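Local coordinates for protein 2-C-methyl-D-erythritol 2,4-cyclodiphosphate synthase (Francisella tularensis subsp. tularensis, PDB 3RE3) that probably converts 4-diphosphocytidyl-2-C-methyl-D-erythritol 2-phosphate into 2-C-methyl-D-erythritol 2,4-cyclodiphosphate with release of CMP, a step of non-mevalonate isoprenoid synthesis, at residues G56-G61 with K93-S98; I47-D52 with I152-V157. All coordinates share one frame; numbering follows the deposited sequence.

Contact 1 (G56-G61 with K93-S98); sequences GALGLG and KQYSIS. With NA (sodium ion), chain F.
L58 fills the angle between K93 and Y95, giving one methyl to each. Its CG stands anti to its own carbonyl carbon (chi1 -53°), which carries the fork of the side chain out to the 93-98 turn. There CD1 lies 4.2 Å from CG of K93. The other branch, CD2, comes obliquely to the root of the tyrosine ring, 4.1 Å from CD1 of Y95 and at a similar distance from its CB. In both pairs the side chains run past one another in opposite directions.

K93, bent at chi2, chi3 and chi4, runs alongside the leucines. Its CE reaches CD2 of L60 at 4.3 Å, and NZ ends 4.0 Å from the carbonyl O of L58. No hydrogen bond links the two segments; the contact is made by apolar branches, the tyrosine ring and the aliphatic part of the lysine.

Each segment turns out of a helix through a Schellman motif, at G59 and at Q94, both with positive phi. The first turn also presents O of G56 to a sodium ion, 2.9 Å away, which N99 of the second subunit binds as well. Y95 OH is hydrogen-bonded to S5.

The contact thus joins the turn that ends helix 45-57 to the link between helix 79-92 and strand 96-105. L58 also packs on L90 of helix 79-92 and L160 of strand 151-161, while K93 lies at the exposed margin.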
loop_
_atom_site.group_PDB
_atom_site.type_symbol
_atom_site.label_atom_id
_atom_site.label_comp_id
_atom_site.label_asym_id
_atom_site.label_seq_id
_atom_site.Cartn_x
_atom_site.Cartn_y
_atom_site.Cartn_z
ATOM N N GLY A 56 -11.166 8.828 -0.328
ATOM C CA GLY A 56 -9.868 9.199 -0.851
ATOM C C GLY A 56 -9.938 9.505 -2.338
ATOM O O GLY A 56 -9.540 10.570 -2.786
ATOM N N ALA A 57 -10.452 8.557 -3.103
ATOM C CA ALA A 57 -10.605 8.745 -4.541
ATOM C C ALA A 57 -11.352 10.038 -4.905
ATOM O O ALA A 57 -11.005 10.693 -5.873
ATOM C CB ALA A 57 -11.299 7.532 -5.158
ATOM N N LEU A 58 -12.338 10.412 -4.093
ATOM C CA LEU A 58 -13.156 11.601 -4.319
ATOM C C LEU A 58 -12.582 12.928 -3.784
ATOM O O LEU A 58 -13.247 13.948 -3.899
ATOM C CB LEU A 58 -14.539 11.408 -3.683
ATOM C CG LEU A 58 -15.393 10.179 -4.003
ATOM C CD1 LEU A 58 -16.710 10.226 -3.246
ATOM C CD2 LEU A 58 -15.663 10.059 -5.489
ATOM N N GLY A 59 -11.401 12.916 -3.163
ATOM C CA GLY A 59 -10.834 14.124 -2.578
ATOM C C GLY A 59 -11.618 14.617 -1.371
ATOM O O GLY A 59 -11.576 15.787 -0.998
ATOM N N LEU A 60 -12.324 13.689 -0.744
ATOM C CA LEU A 60 -13.146 13.940 0.441
ATOM C C LEU A 60 -12.470 13.721 1.797
ATOM O O LEU A 60 -13.145 13.743 2.820
ATOM C CB LEU A 60 -14.467 13.197 0.360
ATOM C CG LEU A 60 -15.224 13.699 -0.867
ATOM C CD1 LEU A 60 -16.611 13.095 -0.955
ATOM C CD2 LEU A 60 -15.306 15.212 -0.818
ATOM N N GLY A 61 -11.154 13.507 1.810
ATOM C CA GLY A 61 -10.441 13.187 3.041
ATOM C C GLY A 61 -10.630 11.782 3.587
ATOM O O GLY A 61 -10.253 10.814 2.927
ATOM N N LYS A 93 -21.745 12.592 -5.776
ATOM C CA LYS A 93 -20.600 13.103 -6.524
ATOM C C LYS A 93 -20.625 12.538 -7.930
ATOM O O LYS A 93 -19.812 12.913 -8.762
ATOM C CB LYS A 93 -19.269 12.752 -5.846
ATOM C CG LYS A 93 -18.972 13.502 -4.544
ATOM C CD LYS A 93 -19.037 15.023 -4.708
ATOM C CE LYS A 93 -17.745 15.719 -4.274
ATOM N NZ LYS A 93 -16.616 15.542 -5.242
ATOM N N GLN A 94 -21.556 11.623 -8.179
ATOM C CA GLN A 94 -21.751 11.027 -9.506
ATOM C C GLN A 94 -20.549 10.249 -10.025
ATOM O O GLN A 94 -20.165 10.356 -11.190
ATOM C CB GLN A 94 -22.203 12.077 -10.527
ATOM C CG GLN A 94 -23.708 12.300 -10.534
ATOM C CD GLN A 94 -24.093 13.698 -10.970
ATOM O OE1 GLN A 94 -23.273 14.446 -11.513
ATOM N NE2 GLN A 94 -25.348 14.068 -10.720
ATOM N N TYR A 95 -19.959 9.454 -9.145
ATOM C CA TYR A 95 -18.947 8.520 -9.566
ATOM C C TYR A 95 -19.474 7.122 -9.323
ATOM O O TYR A 95 -20.375 6.923 -8.501
ATOM C CB TYR A 95 -17.643 8.763 -8.815
ATOM C CG TYR A 95 -16.714 9.715 -9.525
ATOM C CD1 TYR A 95 -16.756 11.085 -9.269
ATOM C CD2 TYR A 95 -15.807 9.242 -10.466
ATOM C CE1 TYR A 95 -15.915 11.952 -9.921
ATOM C CE2 TYR A 95 -14.967 10.097 -11.135
ATOM C CZ TYR A 95 -15.017 11.455 -10.862
ATOM O OH TYR A 95 -14.164 12.314 -11.534
ATOM N N SER A 96 -18.941 6.174 -10.088
ATOM C CA SER A 96 -19.282 4.768 -9.958
ATOM C C SER A 96 -18.037 3.970 -9.580
ATOM O O SER A 96 -16.908 4.380 -9.845
ATOM C CB SER A 96 -19.821 4.216 -11.284
ATOM O OG SER A 96 -21.046 4.816 -11.681
ATOM N N ILE A 97 -18.235 2.811 -8.975
ATOM C CA ILE A 97 -17.111 1.917 -8.761
ATOM C C ILE A 97 -16.799 1.107 -10.010
ATOM O O ILE A 97 -17.632 0.366 -10.509
ATOM C CB ILE A 97 -17.368 0.951 -7.590
ATOM C CG1 ILE A 97 -17.361 1.726 -6.278
ATOM C CG2 ILE A 97 -16.332 -0.176 -7.581
ATOM C CD1 ILE A 97 -18.241 1.124 -5.261
ATOM N N SER A 98 -15.578 1.237 -10.498
ATOM C CA SER A 98 -15.080 0.304 -11.477
ATOM C C SER A 98 -14.768 -1.008 -10.758
ATOM O O SER A 98 -15.400 -2.028 -11.012
ATOM C CB SER A 98 -13.833 0.863 -12.131
ATOM O OG SER A 98 -13.319 -0.056 -13.066
HETATM NA NA NA F . -8.001 12.172 -4.685
#

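Contact 2 (I47-D52 with I152-V157); sequences IHALCD and IATHVV. With POP (pyrophosphate 2-), chain E.
Helix-on-sheet packing in the core of the subunit brings A49 and L50 of helix 45-57 onto V156 and T154 of strand 151-161. The axes of the short segments are 7.4 Å apart at 31°. V156 divides its two methyls between successive helix residues: CG2 lies 3.7 Å from CB of A49, whereas CG1, anti to the backbone N (chi1 -179°), meets CD1 of L50 at 3.8 Å. A small residue at A49 is consistent with the short axis distance; its CB also touches OG1 of T154 at 3.7 Å.

In the alpha/beta fold of the YgbB family this strand is an inner one, between strands 6-16 and 96-105, its residues alternating between two faces. T154 and V156 point to the helix; H155 points away, where its ring meets edge-to-face the H155 rings of the second and third subunits.

One side of the same helix turn carries H48 to a bound pyrophosphate. Its O1 sits over one face of the imidazole, 3.2 Å from CE1 of H48, while OD2 of D52 lies in the ring plane at its edge. This is consistent with the place where relatives hold the substrate's diphosphate, and H48 probably corresponds to their metal-binding histidine.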
loop_
_atom_site.group_PDB
_atom_site.type_symbol
_atom_site.label_atom_id
_atom_site.label_comp_id
_atom_site.label_asym_id
_atom_site.label_seq_id
_atom_site.Cartn_x
_atom_site.Cartn_y
_atom_site.Cartn_z
ATOM N N ILE A 47 -13.985 -2.488 6.245
ATOM C CA ILE A 47 -14.939 -1.494 5.807
ATOM C C ILE A 47 -14.356 -0.105 6.059
ATOM O O ILE A 47 -14.633 0.849 5.337
ATOM C CB ILE A 47 -16.300 -1.677 6.485
ATOM C CG1 ILE A 47 -16.959 -2.948 5.955
ATOM C CG2 ILE A 47 -17.191 -0.460 6.250
ATOM C CD1 ILE A 47 -18.427 -3.068 6.286
ATOM N N HIS A 48 -13.542 -0.001 7.091
ATOM C CA HIS A 48 -12.898 1.263 7.401
ATOM C C HIS A 48 -11.910 1.672 6.298
ATOM O O HIS A 48 -12.027 2.758 5.733
ATOM C CB HIS A 48 -12.197 1.183 8.760
ATOM C CG HIS A 48 -11.729 2.506 9.278
ATOM N ND1 HIS A 48 -12.028 2.956 10.543
ATOM C CD2 HIS A 48 -10.968 3.469 8.704
ATOM C CE1 HIS A 48 -11.481 4.146 10.726
ATOM N NE2 HIS A 48 -10.835 4.478 9.626
ATOM N N ALA A 49 -10.959 0.801 5.976
ATOM C CA ALA A 49 -10.007 1.119 4.927
ATOM C C ALA A 49 -10.760 1.366 3.602
ATOM O O ALA A 49 -10.382 2.217 2.794
ATOM C CB ALA A 49 -9.004 -0.001 4.778
ATOM N N LEU A 50 -11.845 0.624 3.400
ATOM C CA LEU A 50 -12.643 0.728 2.184
ATOM C C LEU A 50 -13.305 2.096 2.052
ATOM O O LEU A 50 -13.227 2.713 1.007
ATOM C CB LEU A 50 -13.698 -0.370 2.151
ATOM C CG LEU A 50 -14.683 -0.322 0.999
ATOM C CD1 LEU A 50 -13.939 -0.417 -0.305
ATOM C CD2 LEU A 50 -15.669 -1.464 1.118
ATOM N N CYS A 51 -13.958 2.561 3.114
ATOM C CA CYS A 51 -14.523 3.906 3.144
ATOM C C CYS A 51 -13.456 4.956 2.892
ATOM O O CYS A 51 -13.657 5.878 2.110
ATOM C CB CYS A 51 -15.189 4.178 4.484
ATOM S SG CYS A 51 -16.671 3.202 4.775
ATOM N N ASP A 52 -12.324 4.813 3.569
ATOM C CA ASP A 52 -11.189 5.695 3.353
ATOM C C ASP A 52 -10.755 5.738 1.885
ATOM O O ASP A 52 -10.435 6.805 1.376
ATOM C CB ASP A 52 -10.004 5.265 4.229
ATOM C CG ASP A 52 -10.114 5.769 5.661
ATOM O OD1 ASP A 52 -10.943 6.677 5.913
ATOM O OD2 ASP A 52 -9.356 5.272 6.529
ATOM N N ILE A 152 -4.299 -6.505 13.305
ATOM C CA ILE A 152 -4.395 -6.743 11.874
ATOM C C ILE A 152 -4.521 -5.447 11.092
ATOM O O ILE A 152 -4.924 -4.415 11.629
ATOM C CB ILE A 152 -5.597 -7.626 11.519
ATOM C CG1 ILE A 152 -6.877 -6.991 12.039
ATOM C CG2 ILE A 152 -5.433 -9.019 12.094
ATOM C CD1 ILE A 152 -8.054 -7.868 11.853
ATOM N N ALA A 153 -4.173 -5.515 9.814
ATOM C CA ALA A 153 -4.271 -4.358 8.955
ATOM C C ALA A 153 -4.980 -4.755 7.687
ATOM O O ALA A 153 -5.078 -5.938 7.361
ATOM C CB ALA A 153 -2.900 -3.823 8.635
ATOM N N THR A 154 -5.496 -3.761 6.983
ATOM C CA THR A 154 -6.023 -3.979 5.639
ATOM C C THR A 154 -5.620 -2.824 4.757
ATOM O O THR A 154 -5.599 -1.671 5.194
ATOM C CB THR A 154 -7.559 -4.147 5.584
ATOM O OG1 THR A 154 -8.183 -3.162 6.410
ATOM C CG2 THR A 154 -7.957 -5.500 6.085
ATOM N N HIS A 155 -5.258 -3.171 3.526
ATOM C CA HIS A 155 -5.074 -2.223 2.440
ATOM C C HIS A 155 -6.228 -2.355 1.446
ATOM O O HIS A 155 -6.578 -3.453 1.016
ATOM C CB HIS A 155 -3.776 -2.514 1.702
ATOM C CG HIS A 155 -2.552 -1.990 2.382
ATOM N ND1 HIS A 155 -2.055 -0.731 2.139
ATOM C CD2 HIS A 155 -1.703 -2.572 3.265
ATOM C CE1 HIS A 155 -0.954 -0.550 2.854
ATOM N NE2 HIS A 155 -0.726 -1.649 3.549
ATOM N N VAL A 156 -6.816 -1.230 1.078
ATOM C CA VAL A 156 -7.802 -1.222 0.011
ATOM C C VAL A 156 -7.371 -0.235 -1.061
ATOM O O VAL A 156 -6.881 0.854 -0.757
ATOM C CB VAL A 156 -9.210 -0.829 0.506
ATOM C CG1 VAL A 156 -10.207 -0.861 -0.652
ATOM C CG2 VAL A 156 -9.663 -1.752 1.615
ATOM N N VAL A 157 -7.531 -0.642 -2.313
ATOM C CA VAL A 157 -7.486 0.279 -3.437
ATOM C C VAL A 157 -8.812 0.200 -4.194
ATOM O O VAL A 157 -9.363 -0.884 -4.414
ATOM C CB VAL A 157 -6.326 -0.030 -4.397
ATOM C CG1 VAL A 157 -5.009 0.410 -3.801
ATOM C CG2 VAL A 157 -6.314 -1.514 -4.775
HETATM P P1 POP E . -8.406 2.432 13.317
HETATM O O1 POP E . -8.796 3.479 12.299
HETATM O O2 POP E . -6.899 2.298 13.331
HETATM O O3 POP E . -8.885 2.864 14.682
HETATM O O POP E . -9.085 1.016 12.928
HETATM P P2 POP E . -10.445 0.440 13.593
HETATM O O4 POP E . -10.981 -0.644 12.689
HETATM O O5 POP E . -10.171 -0.131 14.967
HETATM O O6 POP E . -11.487 1.531 13.692
#

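Helix 45-57 takes part in both contacts, whose centres are about 15 Å apart. In contact 2 its N-terminal half lies on the sheet near the centre of the chain, and all four touching residues are buried; in contact 1 the turn that ends it meets another turn nearer the surface, with a lysine at the margin. Contact 2 uses strand 151-161 itself, while contact 1 touches just ahead of the adjacent strand 96-105. Neither has a hydrogen bond across its segments, but aliphatic side chains and one threonine hydroxyl meet in contact 2, whereas contact 1 adds a tyrosine ring and a bent lysine chain. Bound groups differ too: sodium beside 56-61, pyrophosphate beside 47-52.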